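Local structure of synaptonemal complex protein 2 (Mus musculus, 5IWZ) at residues 10-13 with 14-17; 23-26 with 27-30; 203-206 with 207-210; 236-239 with 240-243; 383-386 with 387-390. The protein serves as a major component of the axial and lateral elements of synaptonemal complexes, required for SYCP3 insertion and normal chromosome synapsis in meiosis. All blocks are in the same frame, centred on the assembly; numbering follows the deposited sequence.

Contact 1 (10-13 with 14-17); sequences LQQL and EKCI
At the amino end of helix 13-23, Gln12 sits in the N-cap position and hands its backbone oxygen to the first turn: Cys16 N donates to Gln12 O at 2.9 Å. One residue on, Ile17 N donates to Leu13 O at 3.0 Å with an N-H...O angle of 152°, and Ile17 CG1 lies against that same oxygen. The chain comes into this start through a short 3-10 turn, which Leu13 N closes by bonding to Leu10 O. Two of the early N-H groups lean on water. One water links Gln11 O to Glu14 N, 3.0 Å from each; a second accepts from Lys15 N at 3.1 Å and gives only a weak bond back to Gln11 O.

This is the first helix of the armadillo-repeat-like domain, and its apolar side is buried. Leu13 and Ile17 reach helix 27-32 and Phe49 of helix 49-63, while Leu10 rests on Ile35 and Ile37. Glu14 is buried as well, a carboxylate whose OE2 forms a salt bridge with Lys52 and whose OE1 accepts from Ser46 N, which ties the helix start to the chain after strand 43-45. Nearer the solvent, the Gln12 chain bends at chi2 (-92°), which brings its amide across the Lys15 chain, with Gln12 NE2 only 3.2 Å from the aliphatic CD of Lys15; the two are in tight van der Waals touch. Cys16 SG, beside its own backbone N, lies 3.4 Å from Gln12 O.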
# COMPACT_ATOMS: atom_id res chain seq x y z
N LEU A 10 -18.90 -18.41 18.47
CA LEU A 10 -17.66 -17.64 18.63
C LEU A 10 -16.84 -18.12 19.83
O LEU A 10 -15.61 -18.11 19.78
CB LEU A 10 -17.95 -16.16 18.77
CG LEU A 10 -18.32 -15.48 17.46
CD1 LEU A 10 -18.87 -14.11 17.74
CD2 LEU A 10 -17.11 -15.40 16.54
N GLN A 11 -17.51 -18.54 20.91
CA GLN A 11 -16.80 -19.05 22.07
C GLN A 11 -15.93 -20.26 21.75
O GLN A 11 -15.09 -20.64 22.58
CB GLN A 11 -17.80 -19.41 23.17
CG GLN A 11 -18.70 -18.26 23.58
CD GLN A 11 -19.82 -18.71 24.50
OE1 GLN A 11 -20.00 -18.16 25.59
NE2 GLN A 11 -20.57 -19.71 24.06
N GLN A 12 -16.12 -20.86 20.58
CA GLN A 12 -15.40 -22.04 20.13
C GLN A 12 -14.22 -21.71 19.23
O GLN A 12 -13.70 -22.61 18.57
CB GLN A 12 -16.37 -22.95 19.38
CG GLN A 12 -17.57 -23.35 20.18
CD GLN A 12 -17.34 -24.64 20.91
OE1 GLN A 12 -17.70 -25.71 20.42
NE2 GLN A 12 -16.72 -24.55 22.08
N LEU A 13 -13.81 -20.43 19.18
CA LEU A 13 -12.72 -20.01 18.31
C LEU A 13 -11.51 -20.92 18.41
O LEU A 13 -10.96 -21.34 17.39
CB LEU A 13 -12.31 -18.57 18.63
CG LEU A 13 -11.15 -18.01 17.78
CD1 LEU A 13 -11.51 -17.98 16.30
CD2 LEU A 13 -10.70 -16.60 18.25
N GLU A 14 -11.06 -21.23 19.63
CA GLU A 14 -9.87 -22.05 19.75
C GLU A 14 -10.11 -23.46 19.21
O GLU A 14 -9.24 -24.04 18.55
CB GLU A 14 -9.38 -22.10 21.20
CG GLU A 14 -8.11 -22.94 21.35
CD GLU A 14 -7.30 -22.65 22.62
OE1 GLU A 14 -7.66 -21.73 23.38
OE2 GLU A 14 -6.28 -23.34 22.83
N LYS A 15 -11.31 -24.01 19.45
CA LYS A 15 -11.60 -25.32 18.88
C LYS A 15 -11.64 -25.27 17.36
O LYS A 15 -11.19 -26.22 16.70
CB LYS A 15 -12.90 -25.88 19.46
CG LYS A 15 -12.74 -26.35 20.91
CD LYS A 15 -14.04 -26.28 21.70
CE LYS A 15 -13.88 -26.94 23.06
NZ LYS A 15 -14.49 -28.29 23.15
N CYS A 16 -12.10 -24.16 16.78
CA CYS A 16 -12.01 -24.01 15.33
C CYS A 16 -10.56 -24.05 14.88
O CYS A 16 -10.24 -24.65 13.84
CB CYS A 16 -12.67 -22.70 14.88
SG CYS A 16 -14.42 -22.60 15.25
N ILE A 17 -9.66 -23.40 15.63
CA ILE A 17 -8.25 -23.41 15.27
C ILE A 17 -7.68 -24.82 15.39
O ILE A 17 -6.90 -25.27 14.54
CB ILE A 17 -7.47 -22.40 16.14
CG1 ILE A 17 -7.90 -20.95 15.84
CG2 ILE A 17 -5.94 -22.59 16.01
CD1 ILE A 17 -7.64 -20.48 14.41
O HOH W 1 -12.90 -23.03 21.98
O HOH W 2 -12.12 -20.48 22.36

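Contact 2 (23-26 with 27-30); sequences KNDF and KPLL
With chi1 of Asp25 at 180°, its CG stands trans to the backbone N and the carboxylate swings forward over the start of helix 27-32, where OD2 accepts from Lys27 N at 3.1 Å. This side-chain bond to the residue two ahead is an Asx turn, a capping bond at the start of the helix. The N-H does not come in the carboxylate plane but from 46° above it. The same group also rests on carbon: Pro28 CD lies 3.6 Å from both Asp25 OD1 and OD2, the proline ring crossing the side chain at about a right angle. Lys27 NZ stays 4.3 Å from Asp25 OD2, beyond a salt bridge, though the lysine charge probably helps keep the carboxylate ionised.

Phe26 contributes the first backbone bond of the helix, Leu30 N to Phe26 O at 2.9 Å. Its ring runs alongside Leu29, both side chains pointing the same way, with CD1 of Phe26 4.1 Å from CD2 of Leu29. In the armadillo-repeat-like domain Phe26 touches helices 13-23, 49-63 and 66-79; Leu29 touches the first and last of these, and Ile72 meets both side chains. A water donates to Asp25 O and accepts from Leu29 N, 2.9 Å from each.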
# COMPACT_ATOMS: atom_id res chain seq x y z
N LYS A 23 -7.33 -31.40 11.75
CA LYS A 23 -8.10 -32.07 10.71
C LYS A 23 -7.93 -31.43 9.34
O LYS A 23 -8.43 -31.98 8.36
CB LYS A 23 -9.57 -32.09 11.11
CG LYS A 23 -9.80 -32.89 12.39
CD LYS A 23 -11.25 -32.80 12.86
CE LYS A 23 -11.68 -34.08 13.62
NZ LYS A 23 -10.84 -34.38 14.80
N ASN A 24 -7.20 -30.32 9.22
CA ASN A 24 -7.15 -29.56 7.97
C ASN A 24 -8.58 -29.26 7.51
O ASN A 24 -8.92 -29.38 6.33
CB ASN A 24 -6.34 -30.30 6.90
CG ASN A 24 -5.87 -29.38 5.76
OD1 ASN A 24 -5.86 -28.16 5.91
ND2 ASN A 24 -5.45 -29.97 4.64
N ASP A 25 -9.44 -28.91 8.47
CA ASP A 25 -10.84 -28.55 8.23
C ASP A 25 -11.06 -27.10 8.64
O ASP A 25 -11.08 -26.79 9.84
CB ASP A 25 -11.79 -29.47 8.99
CG ASP A 25 -13.26 -29.12 8.74
OD1 ASP A 25 -14.14 -29.63 9.46
OD2 ASP A 25 -13.56 -28.33 7.82
N PHE A 26 -11.28 -26.24 7.66
CA PHE A 26 -11.45 -24.81 7.90
C PHE A 26 -12.91 -24.37 7.92
O PHE A 26 -13.18 -23.20 8.19
CB PHE A 26 -10.66 -24.02 6.86
CG PHE A 26 -9.21 -23.92 7.17
CD1 PHE A 26 -8.71 -22.79 7.78
CD2 PHE A 26 -8.35 -24.97 6.88
CE1 PHE A 26 -7.38 -22.69 8.10
CE2 PHE A 26 -7.00 -24.88 7.19
CZ PHE A 26 -6.51 -23.74 7.80
N LYS A 27 -13.86 -25.28 7.65
CA LYS A 27 -15.28 -24.93 7.70
C LYS A 27 -15.71 -24.32 9.03
O LYS A 27 -16.41 -23.29 9.00
CB LYS A 27 -16.13 -26.17 7.35
CG LYS A 27 -16.06 -26.57 5.90
CD LYS A 27 -17.30 -27.37 5.47
CE LYS A 27 -17.49 -28.64 6.28
NZ LYS A 27 -16.91 -29.85 5.62
N PRO A 28 -15.35 -24.86 10.20
CA PRO A 28 -15.75 -24.17 11.45
C PRO A 28 -15.22 -22.74 11.53
O PRO A 28 -16.00 -21.82 11.78
CB PRO A 28 -15.18 -25.08 12.56
CG PRO A 28 -15.23 -26.45 11.93
CD PRO A 28 -14.81 -26.20 10.49
N LEU A 29 -13.93 -22.53 11.28
CA LEU A 29 -13.40 -21.17 11.30
C LEU A 29 -14.15 -20.26 10.33
O LEU A 29 -14.52 -19.13 10.67
CB LEU A 29 -11.91 -21.19 10.97
CG LEU A 29 -11.14 -19.90 11.24
CD1 LEU A 29 -11.01 -19.64 12.75
CD2 LEU A 29 -9.78 -19.96 10.57
N LEU A 30 -14.40 -20.75 9.11
CA LEU A 30 -15.09 -19.94 8.12
C LEU A 30 -16.50 -19.60 8.59
O LEU A 30 -16.99 -18.49 8.32
CB LEU A 30 -15.14 -20.68 6.78
CG LEU A 30 -13.91 -20.66 5.90
CD1 LEU A 30 -14.15 -21.56 4.70
CD2 LEU A 30 -13.55 -19.25 5.46
O HOH W 3 -11.82 -24.52 11.40

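Contact 3 (203-206 with 207-210); sequences MSNM and GERI
The amide of Asn205 and the carboxylate of Glu208 are the flat groups that come near each other on this helix, and they do so loosely: Asn205 OD1 is 4.3 Å from Glu208 OE2, two oxygens that make no bond. The third flat group, the guanidinium of Arg209, is carried off in another direction. Arg209 CB packs 3.2 Å from both Asn205 O and Met206 O, then the bend at chi2 (75°) leads the chain away, so that NE donates to Val162 O and the side chain touches Ser165 and Gln172.

Four backbone bonds join the two turns. The straightest runs from Glu208 N to Ser204 O at 3.1 Å (176°); Gly207 N to Met203 O has the same length. Arg209 N reaches Asn205 O at 3.0 Å, but with a bent N-H...O angle of 134°. Ile210 N closes on Met206 O at 3.1 Å.

Met206 faces Cys159, Ile163 and Met179, while Met203 and Ile210 turn to helix 216-229. Helix 197-212 thus has neighbours in helices 144-163 and 169-185 as well as the helix that follows it, packing consistent with the helical solenoid of an armadillo-like fold.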
# COMPACT_ATOMS: atom_id res chain seq x y z
N MET A 203 17.49 4.40 4.76
CA MET A 203 16.99 5.69 4.32
C MET A 203 17.77 6.22 3.14
O MET A 203 17.21 6.89 2.27
CB MET A 203 17.03 6.68 5.46
CG MET A 203 15.98 6.42 6.49
SD MET A 203 16.24 7.63 7.78
CE MET A 203 14.90 8.76 7.50
N SER A 204 19.07 5.94 3.09
CA SER A 204 19.85 6.34 1.92
C SER A 204 19.39 5.57 0.68
O SER A 204 19.23 6.16 -0.41
CB SER A 204 21.34 6.12 2.19
OG SER A 204 22.10 6.77 1.21
N ASN A 205 19.14 4.26 0.82
CA ASN A 205 18.64 3.50 -0.32
C ASN A 205 17.21 3.88 -0.68
O ASN A 205 16.81 3.73 -1.84
CB ASN A 205 18.75 2.00 -0.04
CG ASN A 205 20.17 1.58 0.28
OD1 ASN A 205 21.13 2.13 -0.27
ND2 ASN A 205 20.32 0.62 1.17
N MET A 206 16.44 4.38 0.29
CA MET A 206 15.11 4.88 -0.03
C MET A 206 15.18 6.11 -0.91
O MET A 206 14.47 6.21 -1.92
CB MET A 206 14.34 5.16 1.26
CG MET A 206 14.08 3.90 2.07
SD MET A 206 13.02 4.25 3.47
CE MET A 206 11.44 3.82 2.73
N GLY A 207 16.06 7.06 -0.56
CA GLY A 207 16.27 8.23 -1.41
C GLY A 207 16.65 7.85 -2.83
O GLY A 207 16.06 8.34 -3.79
N GLU A 208 17.65 6.97 -2.98
CA GLU A 208 18.02 6.44 -4.30
C GLU A 208 16.80 5.89 -5.01
O GLU A 208 16.63 6.06 -6.23
CB GLU A 208 19.05 5.33 -4.16
CG GLU A 208 20.50 5.75 -4.14
CD GLU A 208 21.44 4.55 -4.23
OE1 GLU A 208 21.13 3.59 -4.98
OE2 GLU A 208 22.48 4.53 -3.55
N ARG A 209 15.94 5.21 -4.25
CA ARG A 209 14.83 4.47 -4.82
C ARG A 209 13.77 5.41 -5.41
O ARG A 209 13.14 5.06 -6.41
CB ARG A 209 14.23 3.56 -3.76
CG ARG A 209 12.87 2.99 -4.08
CD ARG A 209 12.98 1.92 -5.09
NE ARG A 209 11.82 1.05 -4.98
CZ ARG A 209 11.46 0.15 -5.89
NH1 ARG A 209 12.18 0.01 -7.01
NH2 ARG A 209 10.41 -0.56 -5.68
N ILE A 210 13.58 6.59 -4.83
CA ILE A 210 12.68 7.57 -5.43
C ILE A 210 12.99 7.74 -6.91
O ILE A 210 12.09 7.77 -7.76
CB ILE A 210 12.80 8.91 -4.70
CG1 ILE A 210 12.27 8.82 -3.27
CG2 ILE A 210 12.08 10.01 -5.47
CD1 ILE A 210 12.74 9.98 -2.40

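Contact 4 (236-239 with 240-243); sequences QELA and YEWF
Leu238 crosses the Trp242 indole obliquely. Its CB sits over the six-membered ring, 3.8 Å from the centroid and only 7° off the normal, a CH-pi contact. CG leans toward the rim, 4.2 Å from Trp242 CZ2. CD1 then stays beside Trp242 CZ2 and CH2, whereas CD2 reaches over to the Glu241 carboxylate, 3.8 Å from OE2. The Leu238 oxygen joins in from the same residue: it lies over a face of the indole at 3.2 Å from Trp242 CG, while it accepts from Trp242 N at 2.8 Å. Trp242 chi1 of -70° keeps CG beside the backbone N, which folds the ring back over the preceding turn. Glu241 N adds a weak second bond to Leu238 O.

All this takes place in the carboxyl-terminal turn of helix 232-242, which packs against helices 197-212 and 246-253 in what is probably a solenoid-like helical part of the chain. Trp242 turns its side chain to Met203 and Ser204; Phe243, the residue at which the chain leaves helical geometry, meets Phe252 with the ring planes at about 55°. Phe243 N still donates to Ala239 O at 3.1 Å.

Tyr240 works on another side of the helix. Gln236 O lies at its ring edge, near the plane and 3.3 Å from Tyr240 CD2. Both side chains are tied to helix 246-253, Tyr240 OH by a hydrogen bond with Asn250 OD1 and Gln236 NE2 by one to Lys253 O. Glu237 OE1 and Glu241 OE2, like charges, come within 4.5 Å.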
# COMPACT_ATOMS: atom_id res chain seq x y z
N GLN A 236 18.75 19.25 5.76
CA GLN A 236 19.65 20.18 5.09
C GLN A 236 21.01 19.55 4.82
O GLN A 236 21.71 19.94 3.87
CB GLN A 236 19.81 21.46 5.91
CG GLN A 236 18.55 22.30 5.98
CD GLN A 236 17.99 22.59 4.60
OE1 GLN A 236 18.67 23.17 3.75
NE2 GLN A 236 16.74 22.18 4.37
N GLU A 237 21.42 18.59 5.64
CA GLU A 237 22.64 17.83 5.43
C GLU A 237 22.39 16.50 4.73
O GLU A 237 23.17 16.11 3.85
CB GLU A 237 23.35 17.56 6.76
CG GLU A 237 24.64 16.77 6.60
CD GLU A 237 25.47 16.72 7.88
OE1 GLU A 237 26.36 15.84 7.98
OE2 GLU A 237 25.25 17.56 8.78
N LEU A 238 21.30 15.82 5.11
CA LEU A 238 21.00 14.50 4.57
C LEU A 238 20.64 14.55 3.09
O LEU A 238 20.85 13.57 2.37
CB LEU A 238 19.87 13.85 5.37
CG LEU A 238 20.29 13.54 6.81
CD1 LEU A 238 19.10 13.38 7.75
CD2 LEU A 238 21.17 12.30 6.85
N ALA A 239 20.08 15.67 2.64
CA ALA A 239 19.76 15.81 1.22
C ALA A 239 20.99 15.56 0.35
O ALA A 239 20.91 14.91 -0.69
CB ALA A 239 19.19 17.20 0.93
N TYR A 240 22.15 16.05 0.79
CA TYR A 240 23.37 15.92 0.01
C TYR A 240 24.03 14.55 0.16
O TYR A 240 24.87 14.20 -0.67
CB TYR A 240 24.34 17.05 0.38
CG TYR A 240 23.74 18.39 0.01
CD1 TYR A 240 23.66 18.79 -1.32
CD2 TYR A 240 23.21 19.24 0.97
CE1 TYR A 240 23.08 20.00 -1.69
CE2 TYR A 240 22.64 20.45 0.63
CZ TYR A 240 22.58 20.83 -0.70
OH TYR A 240 22.00 22.04 -1.05
N GLU A 241 23.67 13.77 1.18
CA GLU A 241 24.10 12.38 1.26
C GLU A 241 23.18 11.47 0.46
O GLU A 241 23.64 10.51 -0.17
CB GLU A 241 24.13 11.92 2.71
CG GLU A 241 24.86 12.87 3.63
CD GLU A 241 25.47 12.16 4.82
OE1 GLU A 241 26.56 11.57 4.65
OE2 GLU A 241 24.87 12.18 5.91
N TRP A 242 21.88 11.77 0.46
CA TRP A 242 20.88 10.90 -0.17
C TRP A 242 20.81 11.06 -1.69
O TRP A 242 20.42 10.11 -2.38
CB TRP A 242 19.51 11.19 0.45
CG TRP A 242 19.39 10.72 1.87
CD1 TRP A 242 20.22 9.85 2.52
CD2 TRP A 242 18.37 11.09 2.81
NE1 TRP A 242 19.79 9.66 3.82
CE2 TRP A 242 18.66 10.41 4.02
CE3 TRP A 242 17.27 11.94 2.76
CZ2 TRP A 242 17.87 10.56 5.15
CZ3 TRP A 242 16.47 12.07 3.89
CH2 TRP A 242 16.78 11.38 5.07
N PHE A 243 21.19 12.22 -2.24
CA PHE A 243 21.00 12.47 -3.66
C PHE A 243 22.30 12.97 -4.28
O PHE A 243 22.74 14.09 -4.00
CB PHE A 243 19.85 13.45 -3.89
CG PHE A 243 18.55 13.02 -3.27
CD1 PHE A 243 17.81 11.98 -3.82
CD2 PHE A 243 18.05 13.65 -2.14
CE1 PHE A 243 16.60 11.59 -3.26
CE2 PHE A 243 16.84 13.27 -1.58
CZ PHE A 243 16.11 12.22 -2.14

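Contact 5 (383-386 with 387-390); sequences ITNV and TKKV
Two donors from Thr387 converge on Ile383 O. The backbone N makes the ordinary helical bond at 2.9 Å, and the hydroxyl OG1 adds a shorter one at 2.7 Å, coming in from 36° above the carbonyl plane. Chi1 of -57° sets OG1 beside the threonine's own N, so the hydroxyl folds back on the previous turn and its proton goes to a backbone oxygen. The remaining backbone bonds are less regular: Lys388 N to Thr384 O is long and weak at 3.4 Å, while Lys389 N bonds to Val386 O and Val390 N to Thr387 O, each spanning three residues, a 3-10-type spacing.

Van der Waals contact adds to this: the Ile383 CG2 methyl touches the hydroxyl, 3.6 Å from Thr387 OG1. Apolar packing joins the helix to both sheets of the Spt16M-like domain: Ile383 and Val386 touch Phe284, Val386 and Thr387 touch Phe311, and Ile383 reaches Ile346. This is consistent with the PH-like fold, in which a carboxyl-terminal helix caps one end of two packed antiparallel sheets.

The lysine chains make the remaining contacts. Lys388 takes the crowded position at chi1 (76°), which lays its chain alongside Asn385: Lys388 CG is 3.3 Å from Asn385 O and Lys388 CD is 3.7 Å from Asn385 ND2. Lys389, bent at chi3 and chi4, curls back over the same oxygen, with Lys389 CG 3.4 Å from Asn385 O.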
# COMPACT_ATOMS: atom_id res chain seq x y z
N ILE A 383 1.82 12.75 -25.74
CA ILE A 383 0.94 11.74 -25.13
C ILE A 383 1.20 10.37 -25.74
O ILE A 383 1.24 9.35 -25.03
CB ILE A 383 -0.53 12.16 -25.28
CG1 ILE A 383 -0.78 13.51 -24.59
CG2 ILE A 383 -1.46 11.07 -24.73
CD1 ILE A 383 -0.01 13.68 -23.27
N THR A 384 1.43 10.31 -27.06
CA THR A 384 1.51 9.03 -27.75
C THR A 384 2.68 8.19 -27.25
O THR A 384 2.51 7.01 -26.91
CB THR A 384 1.60 9.24 -29.26
OG1 THR A 384 0.32 9.67 -29.75
CG2 THR A 384 2.00 7.95 -29.96
N ASN A 385 3.87 8.78 -27.17
CA ASN A 385 5.02 7.96 -26.83
C ASN A 385 5.08 7.61 -25.35
O ASN A 385 5.52 6.51 -25.00
CB ASN A 385 6.31 8.63 -27.30
CG ASN A 385 6.45 8.61 -28.81
OD1 ASN A 385 6.89 9.58 -29.41
ND2 ASN A 385 6.04 7.50 -29.43
N VAL A 386 4.61 8.50 -24.47
CA VAL A 386 4.56 8.14 -23.05
C VAL A 386 3.50 7.06 -22.80
O VAL A 386 3.74 6.11 -22.04
CB VAL A 386 4.31 9.38 -22.18
CG1 VAL A 386 4.16 8.97 -20.73
CG2 VAL A 386 5.47 10.37 -22.32
N THR A 387 2.32 7.18 -23.40
CA THR A 387 1.25 6.23 -23.08
C THR A 387 1.65 4.80 -23.43
O THR A 387 1.30 3.86 -22.71
CB THR A 387 -0.06 6.61 -23.77
OG1 THR A 387 -0.43 7.94 -23.40
CG2 THR A 387 -1.19 5.68 -23.33
N LYS A 388 2.42 4.62 -24.51
CA LYS A 388 2.79 3.26 -24.90
C LYS A 388 3.82 2.64 -23.98
O LYS A 388 3.99 1.41 -24.01
CB LYS A 388 3.28 3.24 -26.35
CG LYS A 388 4.68 3.77 -26.55
CD LYS A 388 4.85 4.37 -27.95
CE LYS A 388 4.67 3.34 -29.05
NZ LYS A 388 4.81 3.99 -30.39
N LYS A 389 4.46 3.43 -23.11
CA LYS A 389 5.35 2.90 -22.08
C LYS A 389 4.58 2.31 -20.90
O LYS A 389 5.10 1.42 -20.21
CB LYS A 389 6.30 3.99 -21.57
CG LYS A 389 7.18 4.65 -22.64
CD LYS A 389 8.17 5.63 -22.03
CE LYS A 389 8.35 6.89 -22.87
NZ LYS A 389 9.09 6.69 -24.14
N VAL A 390 3.36 2.76 -20.63
CA VAL A 390 2.59 2.21 -19.52
C VAL A 390 1.54 1.21 -19.99
O VAL A 390 1.31 0.19 -19.33
CB VAL A 390 1.96 3.34 -18.66
CG1 VAL A 390 3.04 4.31 -18.20
CG2 VAL A 390 0.88 4.08 -19.39

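In the fold
Contacts 1 and 2 are direct neighbours on consecutive helices of the armadillo-repeat-like domain, centres 10 Å apart; Cys16 SG rests 3.7 Å from Pro28 CB, and Ile17 CD1 meets Leu29 CD1 at 3.8 Å. A second pair, contacts 3 and 4, has centres 11 Å apart: Ser204 CA lies 3.6 Å from Trp242 CD1 and Gly207 O 3.3 Å from Phe243 CE1. The two pairs do not touch; contacts 1 and 3 lie on opposite sides of the chain's centre with centres 45 Å apart. Contact 5 sits apart in the Spt16M-like domain, its nearest atoms about 14 Å from contact 3 and about 35 Å from contact 2.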